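PDB 5U9C: dTDP-4-dehydrorhamnose Reductase from Yersinia enterocolitica, which probably catalyses the NADPH-dependent reduction of dTDP-4-dehydro-beta-L-rhamnose to dTDP-beta-L-rhamnose, the sugar nucleotide product of its biosynthetic pathway. Local coordinates for residues M127-Y130 with G131-K134; S117-E120 with L121-P124; A86-Q89 with I90-A94; I193-A196 with M197-C200; T35-N38 with T39-S43. All coordinates share one frame; numbering follows the deposited sequence. Where two conformers were deposited one is given.

All five contacts are local turns or helix segments of one Rossmann-type reductase chain. Contact 2 runs into contact 1 along the chain, their centres about 16 Å apart, and both also face other subunits: Tyr129 of contact 1 meets the second subunit, and Asp122 of contact 2 the third. Contact 1 lies nearest the ligand pocket, with the Asn128 side chain about 5 Å from that of Arg256, a residue seen to bind (R)-malate, which is absent from this chain. Contacts 3 and 5 touch through Ala86 CB and Leu42 CD2, 3.7 Å apart. The centre of contact 4 is about 8 Å from the chain centre, whereas contacts 2 and 5 lie on opposite sides of it, their centres about 33 Å apart.

Contact 1. Residues M127-Y130 with G131-K134; sequences MNYY and GRSK
Asn128 caps the helix 129-144: its OD1 accepts the Gly131 N-H at 3.0 Å, with the donor nearly in line with the side-chain carbonyl. Its backbone O takes Arg132 N, also at 3.0 Å, while ND2 donates to Pro255 O, so both ends of the amide are used. Within the same first turn, Tyr130 O serves two donors, Lys134 N at 3.0 Å and the hydroxyl of Ser133, whose OG comes within 2.7 Å and also bonds Asn83. The spacing of Tyr130 and Lys134 matches the YxxxK signature of the short-chain dehydrogenase/reductase family. Lys134, bent at chi2 and chi3 (both -61°), lays CG over one face of the Tyr130 ring, 3.9 Å from its centroid, a CH-pi contact. Water 1 then joins their ends, lying 2.6 Å from Tyr130 OH and accepting from Lys134 NZ, which also donates to Leu104 O. On another side of the helix Arg132 sets NH1 over the centre of the Tyr129 ring, a cation-pi pair with CZ 4.5 Å from the centroid and the two planes 64° apart. Tyr129 OH bonds Asp122 and Lys115 of the second subunit.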
# COMPACT_ATOMS: atom_id res chain seq x y z
N MSE D 127 -1.76 -12.53 -6.12
CA MSE D 127 -0.51 -11.85 -6.51
C MSE D 127 -0.10 -12.13 -7.92
O MSE D 127 0.82 -11.50 -8.43
CB MSE D 127 0.54 -12.48 -5.59
CG MSE D 127 1.89 -11.78 -5.50
SE MSE D 127 1.92 -10.74 -3.84
CE MSE D 127 3.61 -9.82 -4.26
N ASN D 128 -0.79 -13.05 -8.59
CA ASN D 128 -0.40 -13.45 -9.95
C ASN D 128 -1.58 -13.99 -10.76
O ASN D 128 -2.69 -14.18 -10.22
CB ASN D 128 0.76 -14.46 -9.86
CG ASN D 128 0.51 -15.58 -8.85
OD1 ASN D 128 -0.58 -16.15 -8.76
ND2 ASN D 128 1.56 -15.93 -8.11
N TYR D 129 -1.36 -14.23 -12.06
CA TYR D 129 -2.45 -14.70 -12.92
C TYR D 129 -2.97 -16.08 -12.59
O TYR D 129 -4.15 -16.32 -12.71
CB TYR D 129 -2.14 -14.50 -14.42
CG TYR D 129 -2.27 -13.03 -14.83
CD1 TYR D 129 -3.52 -12.41 -14.89
CD2 TYR D 129 -1.13 -12.25 -15.11
CE1 TYR D 129 -3.64 -11.07 -15.25
CE2 TYR D 129 -1.24 -10.91 -15.48
CZ TYR D 129 -2.49 -10.33 -15.55
OH TYR D 129 -2.60 -9.01 -15.87
N TYR D 130 -2.10 -16.98 -12.12
CA TYR D 130 -2.53 -18.30 -11.71
C TYR D 130 -3.57 -18.15 -10.59
O TYR D 130 -4.68 -18.68 -10.68
CB TYR D 130 -1.35 -19.16 -11.23
CG TYR D 130 -1.82 -20.43 -10.57
CD1 TYR D 130 -2.47 -21.42 -11.31
CD2 TYR D 130 -1.65 -20.63 -9.20
CE1 TYR D 130 -2.94 -22.56 -10.72
CE2 TYR D 130 -2.10 -21.80 -8.60
CZ TYR D 130 -2.75 -22.75 -9.36
OH TYR D 130 -3.21 -23.91 -8.79
N GLY D 131 -3.20 -17.38 -9.56
CA GLY D 131 -4.10 -17.16 -8.42
C GLY D 131 -5.42 -16.51 -8.81
O GLY D 131 -6.50 -16.93 -8.36
N ARG D 132 -5.36 -15.50 -9.69
CA ARG D 132 -6.56 -14.85 -10.19
C ARG D 132 -7.48 -15.85 -10.91
O ARG D 132 -8.69 -15.84 -10.71
CB ARG D 132 -6.20 -13.72 -11.15
CG ARG D 132 -5.51 -12.54 -10.49
CD ARG D 132 -4.96 -11.54 -11.49
NE ARG D 132 -4.19 -10.53 -10.79
CZ ARG D 132 -2.91 -10.25 -10.95
NH1 ARG D 132 -2.19 -10.78 -11.94
NH2 ARG D 132 -2.36 -9.31 -10.19
N SER D 133 -6.88 -16.71 -11.75
CA SER D 133 -7.67 -17.69 -12.51
C SER D 133 -8.36 -18.71 -11.62
O SER D 133 -9.51 -19.09 -11.86
CB SER D 133 -6.81 -18.38 -13.58
OG SER D 133 -5.84 -19.29 -13.04
N LYS D 134 -7.68 -19.14 -10.56
CA LYS D 134 -8.27 -20.07 -9.60
C LYS D 134 -9.39 -19.41 -8.80
O LYS D 134 -10.46 -20.03 -8.56
CB LYS D 134 -7.21 -20.62 -8.63
CG LYS D 134 -6.12 -21.50 -9.28
CD LYS D 134 -6.64 -22.78 -9.96
CE LYS D 134 -7.33 -23.72 -8.99
NZ LYS D 134 -7.70 -25.01 -9.61
O HOH W 1 -5.02 -25.75 -9.30

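Contact 2. Residues S117-E120 with L121-P124; sequences SYNE and LDIP
Asp122 OD2 is gripped from two chains: the backbone N-H of Asn119 reaches its anti lone pair at 2.9 Å in a nearly straight bond (164°), and Tyr129 OH of the third subunit is its second partner. The other carboxylate oxygen, OD1, forms a salt bridge with Lys115. In return Asp122 N donates to Asn119 O at 3.0 Å, approaching well above the carbonyl plane, so the two residues are tied in both directions. This second bond closes a type I beta turn from Asn119 to Asp122, just after the short strand 117-118. Inside the turn Asn119 folds CG between its own N and carbonyl carbon (chi1 66°), which brings OD1 within 2.8 Å of Leu121 N. That bond makes an Asx turn overlapping the beta turn, and the same oxygen lies 3.4 Å from Leu121 CB. Water 2 lies between the chain oxygens, 2.8 Å from Glu120 O and 2.7 Å from Asp122 O. Tyr118 flanks the turn: Asp122 CB sits at the ring edge, 4.0 Å from CD2, with ring and carboxylate planes nearly perpendicular, while the ring itself stacks with Phe110. The Glu120 carboxylate takes the backbone N-H groups of Ile265 and His216 and bonds the hydroxyl of Ser264.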
# COMPACT_ATOMS: atom_id res chain seq x y z
N SER D 117 -0.17 -15.94 7.28
CA SER D 117 -1.07 -17.08 7.13
C SER D 117 -2.49 -16.59 6.89
O SER D 117 -2.85 -15.51 7.38
CB SER D 117 -1.03 -17.91 8.42
OG SER D 117 -1.59 -19.16 8.18
N TYR D 118 -3.30 -17.38 6.18
CA TYR D 118 -4.67 -17.03 5.86
C TYR D 118 -5.66 -18.16 6.21
O TYR D 118 -5.40 -19.35 5.90
CB TYR D 118 -4.80 -16.72 4.35
CG TYR D 118 -3.89 -15.61 3.87
CD1 TYR D 118 -2.60 -15.88 3.45
CD2 TYR D 118 -4.33 -14.28 3.86
CE1 TYR D 118 -1.75 -14.86 3.05
CE2 TYR D 118 -3.49 -13.25 3.46
CZ TYR D 118 -2.21 -13.55 3.04
OH TYR D 118 -1.39 -12.52 2.62
N ASN D 119 -6.78 -17.81 6.84
CA ASN D 119 -7.84 -18.78 7.11
C ASN D 119 -9.06 -18.53 6.19
O ASN D 119 -9.02 -17.61 5.34
CB ASN D 119 -8.20 -18.82 8.60
CG ASN D 119 -8.82 -17.55 9.10
OD1 ASN D 119 -9.68 -16.95 8.43
ND2 ASN D 119 -8.42 -17.14 10.31
N GLU D 120 -10.11 -19.34 6.33
CA GLU D 120 -11.29 -19.24 5.47
C GLU D 120 -12.06 -17.89 5.56
O GLU D 120 -12.84 -17.58 4.67
CB GLU D 120 -12.25 -20.43 5.65
CG GLU D 120 -11.68 -21.82 5.31
CD GLU D 120 -11.00 -22.53 6.48
OE1 GLU D 120 -10.59 -21.87 7.46
OE2 GLU D 120 -10.84 -23.78 6.42
N LEU D 121 -11.84 -17.10 6.61
CA LEU D 121 -12.46 -15.77 6.72
C LEU D 121 -11.67 -14.68 5.98
O LEU D 121 -12.23 -13.60 5.69
CB LEU D 121 -12.68 -15.34 8.18
CG LEU D 121 -13.87 -15.96 8.86
CD1 LEU D 121 -13.97 -15.48 10.31
CD2 LEU D 121 -15.16 -15.62 8.10
N ASP D 122 -10.39 -14.94 5.69
CA ASP D 122 -9.58 -13.95 4.98
C ASP D 122 -10.14 -13.80 3.57
O ASP D 122 -10.62 -14.75 2.99
CB ASP D 122 -8.11 -14.35 5.03
CG ASP D 122 -7.49 -14.03 6.36
OD1 ASP D 122 -7.32 -12.83 6.63
OD2 ASP D 122 -7.15 -14.96 7.14
N ILE D 123 -10.14 -12.58 3.04
CA ILE D 123 -10.71 -12.33 1.71
C ILE D 123 -9.60 -12.45 0.68
O ILE D 123 -8.60 -11.75 0.78
CB ILE D 123 -11.38 -10.96 1.62
CG1 ILE D 123 -12.34 -10.78 2.80
CG2 ILE D 123 -12.13 -10.81 0.31
CD1 ILE D 123 -12.94 -9.41 2.87
N PRO D 124 -9.77 -13.35 -0.31
CA PRO D 124 -8.71 -13.58 -1.31
C PRO D 124 -8.25 -12.34 -2.08
O PRO D 124 -9.06 -11.53 -2.49
CB PRO D 124 -9.35 -14.60 -2.26
CG PRO D 124 -10.37 -15.30 -1.45
CD PRO D 124 -10.93 -14.24 -0.54
O HOH W 2 -11.74 -17.07 2.18

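Contact 3. Residues A86-Q89 with I90-A94; sequences ATEQ and IAQAA. With IMD (imidazole), chain H.
Glu88 leaves its backbone with CG opposite N (chi1 169°) and bends at chi2, whereas Gln92, one turn later, keeps CG beside its own N (chi1 -72°) and also bends at chi2. The two side chains thereby run alongside each other, pointing the same way, and Gln92 NE2 donates to Glu88 OE2 at 3.1 Å. The donor meets this oxygen from above the carboxylate plane, and the two flat groups are turned 49° apart. Gln92 CG lies 3.6 Å from Glu88 OE2. Glu88 OE1 is bonded to the hydroxyl of Ser140, so each carboxylate oxygen has a partner. Both side chains also pack on Thr146 of the second subunit. Beneath them the helix bonds continue without a break: Ala91 N to Thr87 O, Gln92 N to Glu88 O, and Ala93 N to Gln89 O at 2.9 Å. Gln89 OE1 accepts a weak bond from N1 of an imidazole, 3.3 Å away and probably taken from the crystallisation liquor. Ile90 and Ala94 turn to Ile60 and Leu101 of the sheet, and Ala86 and Ala93 to helix 48-55. Helix 76-97, with Ile90 and Ala94 against the sheet and the i to i+4 Glu88-Gln92 pair at the subunit interface, forms part of the beta-alpha-beta crossover between strands 59-62 and 100-106 of the Rossmann fold.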
# COMPACT_ATOMS: atom_id res chain seq x y z
N ALA D 86 -13.23 -23.05 -18.43
CA ALA D 86 -13.57 -24.46 -18.34
C ALA D 86 -14.35 -24.75 -17.05
O ALA D 86 -15.33 -25.47 -17.07
CB ALA D 86 -12.33 -25.33 -18.42
N THR D 87 -13.92 -24.16 -15.94
CA THR D 87 -14.53 -24.38 -14.64
C THR D 87 -15.97 -23.84 -14.65
O THR D 87 -16.85 -24.45 -14.06
CB THR D 87 -13.69 -23.73 -13.53
OG1 THR D 87 -12.40 -24.35 -13.51
CG2 THR D 87 -14.32 -23.87 -12.15
N GLU D 88 -16.20 -22.72 -15.35
CA GLU D 88 -17.52 -22.13 -15.49
C GLU D 88 -18.48 -23.11 -16.17
O GLU D 88 -19.62 -23.26 -15.75
CB GLU D 88 -17.45 -20.82 -16.28
CG GLU D 88 -18.79 -20.20 -16.73
CD GLU D 88 -19.67 -19.71 -15.60
OE1 GLU D 88 -19.18 -19.56 -14.46
OE2 GLU D 88 -20.88 -19.46 -15.84
N GLN D 89 -18.02 -23.77 -17.23
CA GLN D 89 -18.86 -24.76 -17.91
C GLN D 89 -19.14 -25.97 -17.02
O GLN D 89 -20.25 -26.49 -17.00
CB GLN D 89 -18.25 -25.17 -19.24
CG GLN D 89 -18.17 -23.99 -20.21
CD GLN D 89 -19.53 -23.44 -20.53
OE1 GLN D 89 -20.41 -24.17 -21.00
NE2 GLN D 89 -19.72 -22.15 -20.31
N ILE D 90 -18.13 -26.41 -16.28
CA ILE D 90 -18.32 -27.54 -15.36
C ILE D 90 -19.35 -27.17 -14.28
O ILE D 90 -20.24 -27.98 -13.97
CB ILE D 90 -16.98 -27.95 -14.72
CG1 ILE D 90 -16.06 -28.55 -15.80
CG2 ILE D 90 -17.21 -28.95 -13.58
CD1 ILE D 90 -14.65 -28.85 -15.37
N ALA D 91 -19.24 -25.97 -13.71
CA ALA D 91 -20.19 -25.52 -12.68
C ALA D 91 -21.62 -25.41 -13.25
O ALA D 91 -22.57 -25.80 -12.58
CB ALA D 91 -19.75 -24.21 -12.10
N GLN D 92 -21.76 -24.90 -14.48
CA GLN D 92 -23.08 -24.78 -15.09
C GLN D 92 -23.67 -26.18 -15.31
O GLN D 92 -24.85 -26.40 -15.06
CB GLN D 92 -23.05 -23.98 -16.42
CG GLN D 92 -22.83 -22.48 -16.26
CD GLN D 92 -23.90 -21.81 -15.40
OE1 GLN D 92 -25.06 -22.24 -15.37
NE2 GLN D 92 -23.52 -20.73 -14.74
N ALA D 93 -22.84 -27.12 -15.76
CA ALA D 93 -23.27 -28.49 -15.97
C ALA D 93 -23.68 -29.15 -14.62
O ALA D 93 -24.72 -29.82 -14.54
CB ALA D 93 -22.20 -29.29 -16.67
N ALA D 94 -22.89 -28.92 -13.57
CA ALA D 94 -23.22 -29.46 -12.22
C ALA D 94 -24.58 -28.94 -11.75
O ALA D 94 -25.42 -29.71 -11.28
CB ALA D 94 -22.14 -29.11 -11.20
N1 IMD H . -23.26 -23.27 -22.35
C2 IMD H . -23.80 -23.09 -21.13
N3 IMD H . -25.14 -23.30 -21.22
C4 IMD H . -25.43 -23.62 -22.50
C5 IMD H . -24.25 -23.60 -23.21

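Contact 4. Residues I193-A196 with M197-C200; sequences ITSA and MQLC
The backbone passes directly from strand into helix here, Ser195 still extended (psi 118°) and Ala196 already helical (psi -38°). Ser195 is the N-cap of helix 196-209: its hydroxyl oxygen accepts the Gln198 N-H at 3.2 Å in a straight bond (163°), and its carbonyl takes Leu199 N at 2.9 Å to start the helical ladder. OG can do this because it sits trans to the serine's own N, reaching forward over the first turn. Gln198 folds back beside the cap, CG 3.6 Å from Ser195 OG, and the rest of the chain extends past Ser195 CB. No direct capping-box bond forms; instead water 3 takes the Ser195 N-H and donates a hydrogen bond to Gln198 OE1, bridging the first and fourth residues of the turn. Water 4 accepts from Met197 N, another N-H of the first turn, with a weak link to Ser195 OG. On the inner side Leu199 packs on Leu17 and Ile152, joining this helix to helix 16-25 and to the central sheet, while Thr194 OG1 is held by Phe217 O and Gly155 N. The other branch of Thr194, the methyl CG2, lies 4.1 Å from Leu199 CD2.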
# COMPACT_ATOMS: atom_id res chain seq x y z
N ILE D 193 2.34 -27.06 3.51
CA ILE D 193 2.28 -28.26 2.67
C ILE D 193 0.94 -28.99 2.85
O ILE D 193 0.33 -28.97 3.93
CB ILE D 193 3.45 -29.24 2.93
CG1 ILE D 193 3.51 -29.67 4.39
CG2 ILE D 193 4.78 -28.63 2.50
CD1 ILE D 193 4.60 -30.69 4.66
N THR D 194 0.51 -29.64 1.79
CA THR D 194 -0.68 -30.47 1.78
C THR D 194 -0.30 -31.85 1.27
O THR D 194 0.13 -32.00 0.11
CB THR D 194 -1.78 -29.90 0.86
OG1 THR D 194 -2.21 -28.63 1.34
CG2 THR D 194 -3.00 -30.85 0.83
N SER D 195 -0.46 -32.85 2.12
CA SER D 195 -0.23 -34.24 1.73
C SER D 195 -1.36 -34.69 0.82
O SER D 195 -2.53 -34.70 1.24
CB SER D 195 -0.19 -35.15 2.97
OG SER D 195 -0.36 -36.52 2.60
N ALA D 196 -1.04 -35.06 -0.42
CA ALA D 196 -2.06 -35.54 -1.36
C ALA D 196 -2.79 -36.78 -0.81
O ALA D 196 -4.00 -36.89 -0.98
CB ALA D 196 -1.47 -35.82 -2.74
N MSE D 197 -2.08 -37.68 -0.14
CA MSE D 197 -2.72 -38.90 0.40
C MSE D 197 -3.70 -38.57 1.51
O MSE D 197 -4.77 -39.18 1.59
CB MSE D 197 -1.70 -39.97 0.82
CG MSE D 197 -2.34 -41.27 1.34
SE MSE D 197 -3.55 -42.18 0.04
CE MSE D 197 -4.48 -43.38 1.31
N GLN D 198 -3.38 -37.60 2.36
CA GLN D 198 -4.32 -37.19 3.43
C GLN D 198 -5.52 -36.47 2.82
O GLN D 198 -6.66 -36.71 3.22
CB GLN D 198 -3.66 -36.27 4.47
CG GLN D 198 -2.60 -36.92 5.35
CD GLN D 198 -1.99 -35.96 6.39
OE1 GLN D 198 -1.82 -34.74 6.14
NE2 GLN D 198 -1.65 -36.52 7.57
N LEU D 199 -5.25 -35.63 1.81
CA LEU D 199 -6.32 -34.90 1.13
C LEU D 199 -7.27 -35.91 0.45
O LEU D 199 -8.50 -35.75 0.47
CB LEU D 199 -5.75 -33.89 0.13
CG LEU D 199 -6.75 -33.13 -0.74
CD1 LEU D 199 -7.81 -32.46 0.13
CD2 LEU D 199 -6.03 -32.11 -1.60
N CYS D 200 -6.69 -36.96 -0.13
CA CYS D 200 -7.49 -38.03 -0.76
C CYS D 200 -8.45 -38.64 0.27
O CYS D 200 -9.64 -38.74 0.04
CB CYS D 200 -6.56 -39.11 -1.32
SG CYS D 200 -7.43 -40.56 -1.98
O HOH W 3 -1.46 -32.31 4.68
O HOH W 4 0.91 -37.65 -0.30

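Contact 5. Residues T35-N38 with T39-S43; sequences TERN and TLNLS
The loop that leaves strand 31-34, the second strand of the Rossmann sheet, folds into a compact turn at Glu36-Thr39 before running on toward helix 48-55. In Rossmann dehydrogenases the end of this strand commonly lies near the adenosine part of the cofactor. Glu36 is pinned at both backbone ends. Its N-H points to Thr39 OG1 at 3.1 Å in a nearly linear bond (174°), made possible by chi1 of 56°, which places the threonine hydroxyl between its own N and carbonyl carbon. Its carbonyl oxygen takes two donors: Leu40 N at 2.9 Å, practically in line with the C=O, and Thr39 N at 3.0 Å, from well above the carbonyl plane. Thr35 packs obliquely on Leu40, CB to CB at 3.8 Å, and water 5 ties Thr35 OG1 to Leu40 O, to which it donates. Thr35 OG1 also bonds Ile10 O in the neighbouring strand. Farther along, Asn41 OD1 accepts Ser43 N at 2.9 Å, an Asx turn, and Ser43 OG at 2.6 Å, both from the same face of its amide. Arg37, bent at chi2 and chi3, brings CD to within 3.3 Å of Asn41 ND2; its NH1 adds a weak bond to OD1, the guanidinium and amide planes being 67° apart. Glu36 O and Thr39 OG1 thus hold the first turn through backbone N-H groups and Asn41 OD1 holds the second, while the weak Arg37 bond at the surface adds little.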
# COMPACT_ATOMS: atom_id res chain seq x y z
N THR D 35 -12.40 -38.71 -16.94
CA THR D 35 -12.33 -38.01 -18.21
C THR D 35 -10.92 -38.09 -18.80
O THR D 35 -9.93 -38.18 -18.07
CB THR D 35 -12.78 -36.53 -18.09
OG1 THR D 35 -11.82 -35.78 -17.35
CG2 THR D 35 -14.14 -36.43 -17.42
N GLU D 36 -10.86 -38.11 -20.12
CA GLU D 36 -9.61 -38.16 -20.89
C GLU D 36 -9.69 -37.05 -21.94
O GLU D 36 -10.75 -36.43 -22.09
CB GLU D 36 -9.46 -39.51 -21.57
CG GLU D 36 -9.24 -40.68 -20.64
CD GLU D 36 -9.17 -42.00 -21.39
OE1 GLU D 36 -9.59 -42.06 -22.57
OE2 GLU D 36 -8.70 -42.99 -20.79
N ARG D 37 -8.60 -36.85 -22.67
CA ARG D 37 -8.52 -35.81 -23.71
C ARG D 37 -9.64 -35.96 -24.75
O ARG D 37 -10.20 -34.97 -25.23
CB ARG D 37 -7.14 -35.84 -24.39
CG ARG D 37 -6.81 -34.63 -25.27
CD ARG D 37 -6.52 -33.37 -24.45
NE ARG D 37 -5.29 -33.49 -23.66
CZ ARG D 37 -4.84 -32.57 -22.80
NH1 ARG D 37 -5.52 -31.44 -22.58
NH2 ARG D 37 -3.71 -32.79 -22.13
N ASN D 38 -9.96 -37.20 -25.09
CA ASN D 38 -11.01 -37.50 -26.08
C ASN D 38 -12.45 -37.23 -25.59
O ASN D 38 -13.38 -37.32 -26.39
CB ASN D 38 -10.89 -38.94 -26.61
CG ASN D 38 -11.10 -39.99 -25.52
OD1 ASN D 38 -10.95 -39.72 -24.33
ND2 ASN D 38 -11.43 -41.21 -25.94
N THR D 39 -12.65 -36.94 -24.30
CA THR D 39 -14.00 -36.64 -23.79
C THR D 39 -14.10 -35.23 -23.15
O THR D 39 -15.12 -34.58 -23.29
CB THR D 39 -14.49 -37.70 -22.77
OG1 THR D 39 -13.56 -37.83 -21.69
CG2 THR D 39 -14.69 -39.07 -23.45
N LEU D 40 -13.05 -34.78 -22.47
CA LEU D 40 -13.06 -33.47 -21.82
C LEU D 40 -11.65 -32.90 -21.87
O LEU D 40 -10.68 -33.54 -21.44
CB LEU D 40 -13.58 -33.58 -20.39
CG LEU D 40 -13.87 -32.27 -19.64
CD1 LEU D 40 -14.85 -32.46 -18.50
CD2 LEU D 40 -12.59 -31.60 -19.16
N ASN D 41 -11.54 -31.72 -22.47
CA ASN D 41 -10.28 -31.02 -22.65
C ASN D 41 -10.51 -29.58 -22.17
O ASN D 41 -11.43 -28.90 -22.64
CB ASN D 41 -9.91 -31.10 -24.13
CG ASN D 41 -8.59 -30.43 -24.48
OD1 ASN D 41 -8.05 -29.60 -23.72
ND2 ASN D 41 -8.06 -30.76 -25.67
N LEU D 42 -9.71 -29.13 -21.20
CA LEU D 42 -9.84 -27.77 -20.65
C LEU D 42 -9.67 -26.70 -21.72
O LEU D 42 -10.21 -25.61 -21.57
CB LEU D 42 -8.85 -27.52 -19.52
CG LEU D 42 -8.98 -28.41 -18.28
CD1 LEU D 42 -7.94 -28.00 -17.26
CD2 LEU D 42 -10.35 -28.37 -17.67
N SER D 43 -8.94 -27.01 -22.79
CA SER D 43 -8.75 -26.05 -23.88
C SER D 43 -9.94 -26.01 -24.84
O SER D 43 -9.90 -25.26 -25.79
CB SER D 43 -7.48 -26.36 -24.68
OG SER D 43 -7.60 -27.62 -25.28
O HOH W 5 -9.87 -34.95 -19.26